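PDB 3AK0: ancestral congerin Con-anc, which binds beta-galactoside sugars and is a reconstructed ancestor of the congerins, galectins of fish. Local coordinates for residues Ser32-Glu37 against Phe120-Gly125; Phe92-Phe97 against Gly114-Asn119. All blocks are in the same frame, centred on the assembly; numbering follows the deposited sequence.

Contact 1. Residues Ser32-Glu37 against Phe120-Gly125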
loop_
_atom_site.group_PDB
_atom_site.type_symbol
_atom_site.label_atom_id
_atom_site.label_comp_id
_atom_site.label_asym_id
_atom_site.label_seq_id
_atom_site.Cartn_x
_atom_site.Cartn_y
_atom_site.Cartn_z
ATOM N N SER A 32 12.724 8.209 -4.220
ATOM C CA SER A 32 12.784 8.091 -2.761
ATOM C C SER A 32 11.659 7.261 -2.156
ATOM O O SER A 32 10.561 7.212 -2.707
ATOM C CB SER A 32 12.840 9.488 -2.118
ATOM O OG SER A 32 11.673 10.246 -2.431
ATOM N N ILE A 33 11.967 6.608 -1.020
ATOM C CA ILE A 33 10.956 6.035 -0.130
ATOM C C ILE A 33 10.914 6.899 1.129
ATOM O O ILE A 33 11.970 7.286 1.660
ATOM C CB ILE A 33 11.281 4.568 0.222
ATOM C CG1 ILE A 33 11.436 3.743 -1.050
ATOM C CG2 ILE A 33 10.186 3.992 1.118
ATOM C CD1 ILE A 33 10.248 3.775 -1.949
ATOM N N ASN A 34 9.705 7.203 1.585
ATOM C CA ASN A 34 9.509 8.201 2.631
ATOM C C ASN A 34 8.553 7.656 3.659
ATOM O O ASN A 34 7.495 7.128 3.300
ATOM C CB ASN A 34 8.894 9.460 2.021
ATOM C CG ASN A 34 9.779 10.091 1.001
ATOM O OD1 ASN A 34 10.651 10.903 1.340
ATOM N ND2 ASN A 34 9.592 9.709 -0.273
ATOM N N VAL A 35 8.931 7.760 4.933
ATOM C CA VAL A 35 8.099 7.239 6.012
ATOM C C VAL A 35 7.875 8.365 7.003
ATOM O O VAL A 35 8.818 9.013 7.443
ATOM C CB VAL A 35 8.801 6.065 6.772
ATOM C CG1 VAL A 35 7.963 5.624 7.984
ATOM C CG2 VAL A 35 9.096 4.883 5.820
ATOM N N GLY A 36 6.610 8.575 7.383
ATOM C CA GLY A 36 6.328 9.641 8.331
ATOM C C GLY A 36 4.833 9.798 8.550
ATOM O O GLY A 36 4.155 8.828 8.944
ATOM N N GLU A 37 4.336 11.024 8.336
ATOM C CA GLU A 37 2.941 11.330 8.585
ATOM C C GLU A 37 2.199 11.930 7.389
ATOM O O GLU A 37 0.951 11.855 7.346
ATOM C CB GLU A 37 2.831 12.279 9.782
ATOM C CG GLU A 37 3.459 11.725 11.057
ATOM C CD GLU A 37 4.985 11.842 11.133
ATOM O OE1 GLU A 37 5.557 12.824 10.582
ATOM O OE2 GLU A 37 5.613 11.017 11.846
ATOM N N PHE A 120 2.314 6.929 7.522
ATOM C CA PHE A 120 2.290 7.404 6.130
ATOM C C PHE A 120 3.560 6.962 5.421
ATOM O O PHE A 120 4.658 7.081 5.990
ATOM C CB PHE A 120 2.153 8.930 6.098
ATOM C CG PHE A 120 1.992 9.504 4.725
ATOM C CD1 PHE A 120 0.718 9.625 4.165
ATOM C CD2 PHE A 120 3.096 9.971 4.011
ATOM C CE1 PHE A 120 0.553 10.165 2.888
ATOM C CE2 PHE A 120 2.938 10.526 2.733
ATOM C CZ PHE A 120 1.673 10.609 2.175
ATOM N N ILE A 121 3.409 6.408 4.214
ATOM C CA ILE A 121 4.575 6.125 3.348
ATOM C C ILE A 121 4.280 6.736 1.975
ATOM O O ILE A 121 3.137 6.771 1.533
ATOM C CB ILE A 121 4.784 4.582 3.163
ATOM C CG1 ILE A 121 4.893 3.879 4.517
ATOM C CG2 ILE A 121 6.005 4.259 2.216
ATOM C CD1 ILE A 121 4.414 2.437 4.478
ATOM N N TYR A 122 5.311 7.224 1.284
ATOM C CA TYR A 122 5.097 7.518 -0.120
ATOM C C TYR A 122 6.356 7.354 -0.924
ATOM O O TYR A 122 7.468 7.434 -0.386
ATOM C CB TYR A 122 4.455 8.901 -0.327
ATOM C CG TYR A 122 5.372 10.098 -0.306
ATOM C CD1 TYR A 122 5.711 10.742 -1.488
ATOM C CD2 TYR A 122 5.832 10.631 0.901
ATOM C CE1 TYR A 122 6.517 11.870 -1.495
ATOM C CE2 TYR A 122 6.632 11.760 0.905
ATOM C CZ TYR A 122 6.980 12.369 -0.303
ATOM O OH TYR A 122 7.802 13.491 -0.344
ATOM N N LEU A 123 6.178 7.121 -2.225
ATOM C CA LEU A 123 7.312 7.016 -3.120
ATOM C C LEU A 123 7.314 8.277 -3.970
ATOM O O LEU A 123 6.256 8.786 -4.364
ATOM C CB LEU A 123 7.199 5.750 -4.004
ATOM C CG LEU A 123 8.318 5.469 -5.027
ATOM C CD1 LEU A 123 8.298 4.003 -5.320
ATOM C CD2 LEU A 123 8.138 6.308 -6.311
ATOM N N ALA A 124 8.497 8.815 -4.203
ATOM C CA ALA A 124 8.633 9.892 -5.187
ATOM C C ALA A 124 9.648 9.511 -6.233
ATOM O O ALA A 124 10.628 8.822 -5.942
ATOM C CB ALA A 124 9.043 11.237 -4.518
ATOM N N GLY A 125 9.420 9.958 -7.466
ATOM C CA GLY A 125 10.469 9.882 -8.457
ATOM C C GLY A 125 10.420 8.733 -9.447
ATOM O O GLY A 125 9.344 8.234 -9.813
#
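The side-chain amide of N34 lies stacked on one face of the Y122 ring, with the two planes 17° apart. N34 ND2 sits over the ring centre, 3.7 Å above the plane of Y122. Closer to the backbone, N34 CB is 3.4 Å from Y122 CE2. The F120 ring lies farther along the same face of the sheet, and F120 CB packs on E37 C. N34, Y122 and F120 belong to neighbouring antiparallel strands in the beta-sandwich of the galectin fold; E37 sits where the chain turns a corner. Backbone bonds join S32 with A124, N34 with Y122 and G36 with F120; the one from N34 N to Y122 O is weak. N34 ND2 donates twice, both times near its own amide plane: to Y122 O (3.1 Å), where it lies above the carbonyl plane, and to S32 OG (3.0 Å). Y122 CG stands between its backbone N and carbonyl carbon (chi1 82°), and this brings the ring face against the N34 amide. OD1 of N34 is hydrogen-bonded to ND1 of H45, a residue of the glycan pocket, which makes N34 a second-shell residue there. On the other face of the sheet, I33, V35, I121 and L123 point into the sandwich, where L18 and V20 of strand 18-24 pack on I33, V35 and I121, and V5 touches L123. There I33 CD1 meets L123 CD1 at 3.9 Å.

Contact 2. Residues Phe92-Phe97 against Gly114-Asn119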
loop_
_atom_site.group_PDB
_atom_site.type_symbol
_atom_site.label_atom_id
_atom_site.label_comp_id
_atom_site.label_asym_id
_atom_site.label_seq_id
_atom_site.Cartn_x
_atom_site.Cartn_y
_atom_site.Cartn_z
ATOM N N PHE A 92 12.527 0.017 12.930
ATOM C CA PHE A 92 13.046 1.103 13.793
ATOM C C PHE A 92 12.845 0.748 15.250
ATOM O O PHE A 92 11.951 -0.031 15.598
ATOM C CB PHE A 92 12.341 2.442 13.498
ATOM C CG PHE A 92 10.866 2.431 13.743
ATOM C CD1 PHE A 92 9.982 2.041 12.743
ATOM C CD2 PHE A 92 10.358 2.891 14.950
ATOM C CE1 PHE A 92 8.605 2.034 12.982
ATOM C CE2 PHE A 92 8.998 2.888 15.178
ATOM C CZ PHE A 92 8.120 2.471 14.187
ATOM N N ASP A 93 13.682 1.336 16.104
ATOM C CA ASP A 93 13.334 1.421 17.518
ATOM C C ASP A 93 13.179 2.925 17.815
ATOM O O ASP A 93 13.160 3.746 16.881
ATOM C CB ASP A 93 14.371 0.712 18.397
ATOM C CG ASP A 93 15.803 1.209 18.179
ATOM O OD1 ASP A 93 16.724 0.364 18.270
ATOM O OD2 ASP A 93 16.053 2.407 17.913
ATOM N N ILE A 94 13.076 3.289 19.091
ATOM C CA ILE A 94 12.782 4.672 19.432
ATOM C C ILE A 94 13.963 5.596 19.099
ATOM O O ILE A 94 13.809 6.821 19.014
ATOM C CB ILE A 94 12.396 4.799 20.923
ATOM C CG1 ILE A 94 11.704 6.128 21.184
ATOM C CG2 ILE A 94 13.600 4.593 21.819
ATOM C CD1 ILE A 94 11.135 6.301 22.609
ATOM N N ASP A 95 15.140 5.010 18.885
ATOM C CA ASP A 95 16.326 5.807 18.595
ATOM C C ASP A 95 16.745 5.864 17.132
ATOM O O ASP A 95 17.282 6.871 16.666
ATOM C CB ASP A 95 17.477 5.309 19.463
ATOM C CG ASP A 95 17.345 5.808 20.916
ATOM O OD1 ASP A 95 17.265 7.042 21.101
ATOM O OD2 ASP A 95 17.332 4.990 21.831
ATOM N N THR A 96 16.524 4.773 16.401
ATOM C CA THR A 96 17.169 4.586 15.113
ATOM C C THR A 96 16.281 3.850 14.121
ATOM O O THR A 96 15.588 2.911 14.514
ATOM C CB THR A 96 18.455 3.781 15.317
ATOM O OG1 THR A 96 19.286 4.530 16.224
ATOM C CG2 THR A 96 19.198 3.556 13.998
ATOM N N PHE A 97 16.339 4.278 12.856
ATOM C CA PHE A 97 15.756 3.525 11.746
ATOM C C PHE A 97 16.836 2.619 11.182
ATOM O O PHE A 97 17.993 3.033 11.047
ATOM C CB PHE A 97 15.343 4.480 10.604
ATOM C CG PHE A 97 14.088 5.247 10.853
ATOM C CD1 PHE A 97 12.835 4.646 10.629
ATOM C CD2 PHE A 97 14.132 6.586 11.245
ATOM C CE1 PHE A 97 11.642 5.362 10.843
ATOM C CE2 PHE A 97 12.959 7.305 11.463
ATOM C CZ PHE A 97 11.718 6.702 11.260
ATOM N N GLY A 114 11.937 10.471 17.877
ATOM C CA GLY A 114 11.787 9.400 18.839
ATOM C C GLY A 114 10.388 8.850 18.899
ATOM O O GLY A 114 9.863 8.589 19.993
ATOM N N ASP A 115 9.794 8.657 17.725
ATOM C CA ASP A 115 8.434 8.192 17.657
ATOM C C ASP A 115 8.370 6.680 17.633
ATOM O O ASP A 115 9.300 6.003 17.164
ATOM C CB ASP A 115 7.751 8.822 16.439
ATOM C CG ASP A 115 7.255 10.229 16.733
ATOM O OD1 ASP A 115 7.472 11.093 15.887
ATOM O OD2 ASP A 115 6.668 10.468 17.830
ATOM N N GLU A 116 7.274 6.149 18.176
ATOM C CA GLU A 116 7.089 4.693 18.299
ATOM C C GLU A 116 6.176 4.114 17.218
ATOM O O GLU A 116 5.955 2.897 17.198
ATOM C CB GLU A 116 6.480 4.358 19.663
ATOM C CG GLU A 116 7.399 4.531 20.849
ATOM C CD GLU A 116 6.652 4.413 22.193
ATOM O OE1 GLU A 116 5.462 3.993 22.230
ATOM O OE2 GLU A 116 7.266 4.773 23.209
ATOM N N ALA A 117 5.690 4.965 16.315
ATOM C CA ALA A 117 4.795 4.552 15.248
ATOM C C ALA A 117 4.773 5.629 14.183
ATOM O O ALA A 117 4.981 6.812 14.488
ATOM C CB ALA A 117 3.371 4.339 15.803
ATOM N N PHE A 118 4.530 5.214 12.938
ATOM C CA PHE A 118 4.336 6.155 11.822
ATOM C C PHE A 118 3.104 5.722 11.049
ATOM O O PHE A 118 2.658 4.574 11.190
ATOM C CB PHE A 118 5.560 6.166 10.893
ATOM C CG PHE A 118 6.806 6.481 11.630
ATOM C CD1 PHE A 118 7.106 7.796 11.956
ATOM C CD2 PHE A 118 7.605 5.445 12.118
ATOM C CE1 PHE A 118 8.223 8.099 12.748
ATOM C CE2 PHE A 118 8.739 5.745 12.886
ATOM C CZ PHE A 118 9.033 7.078 13.212
ATOM N N ASN A 119 2.559 6.621 10.241
ATOM C CA ASN A 119 1.262 6.333 9.641
ATOM C C ASN A 119 1.192 6.593 8.142
ATOM O O ASN A 119 0.120 6.467 7.543
ATOM C CB ASN A 119 0.150 7.091 10.372
ATOM C CG ASN A 119 0.424 8.572 10.466
ATOM O OD1 ASN A 119 0.143 9.323 9.540
ATOM N ND2 ASN A 119 0.932 9.015 11.629
#
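An aromatic cluster of F92, F97 and F118 joins a beta-hairpin turn to the start of strand 117-125. F118 turns its edge to the face of F92 in a T-shaped stack, with planes at 71° and centroids 4.8 Å apart. The leading atom is F118 CE2, which stands 3.5 Å above the F92 plane, over the ring centre. F92 CG lies between its backbone N and carbonyl carbon (chi1 61°), which brings the ring across to strand 117-125. E116 O lies at the edge of this ring, 3.7 Å from F92 CE2. F97 reaches F118 from the other strand of the hairpin. The two rings meet obliquely, their planes 35° apart, and F97 CZ comes to 3.3 Å from F118 CZ. In the galectin sandwich F92 and F97 belong to one sheet and F118 to the other, so the cluster is part of the packing between the sheets. F12 adds a further edge-to-face partner for F92, and A43 touches both F97 and F118. The hairpin turn is shaped by D93. D93 OD2 accepts from D95 N (2.9 Å), forming an Asx turn, and also from T96 N. Its OD1 is hydrogen-bonded to Y98 OH. Outside the cluster the contact is more exposed to solvent. I94 lays CG1 3.3 Å from G114 O, and G114 CA makes a CA-H...O contact with I94 O, also at 3.3 Å.

Both contacts use strand 117-125. Contact 2 takes its beginning and contact 1 the rest, and their centres are 15 Å apart. They meet where the chain turns a corner at G36 and E37. G36 O lies 3.0 Å from N119 N, a probable hydrogen bond, and E37 OE2 packs 3.6 Å from F118 CD1. Contact 1 is the one near the sugar. The side chain of S32 is about 6 Å from the bound galactose and about 10 Å from the glucose. Contact 2 lies toward the far end of the shared strand, where the two sheets pack through phenylalanine rings. Residues 92-97 and 114-119 both fall between the two segments of contact 1 in sequence.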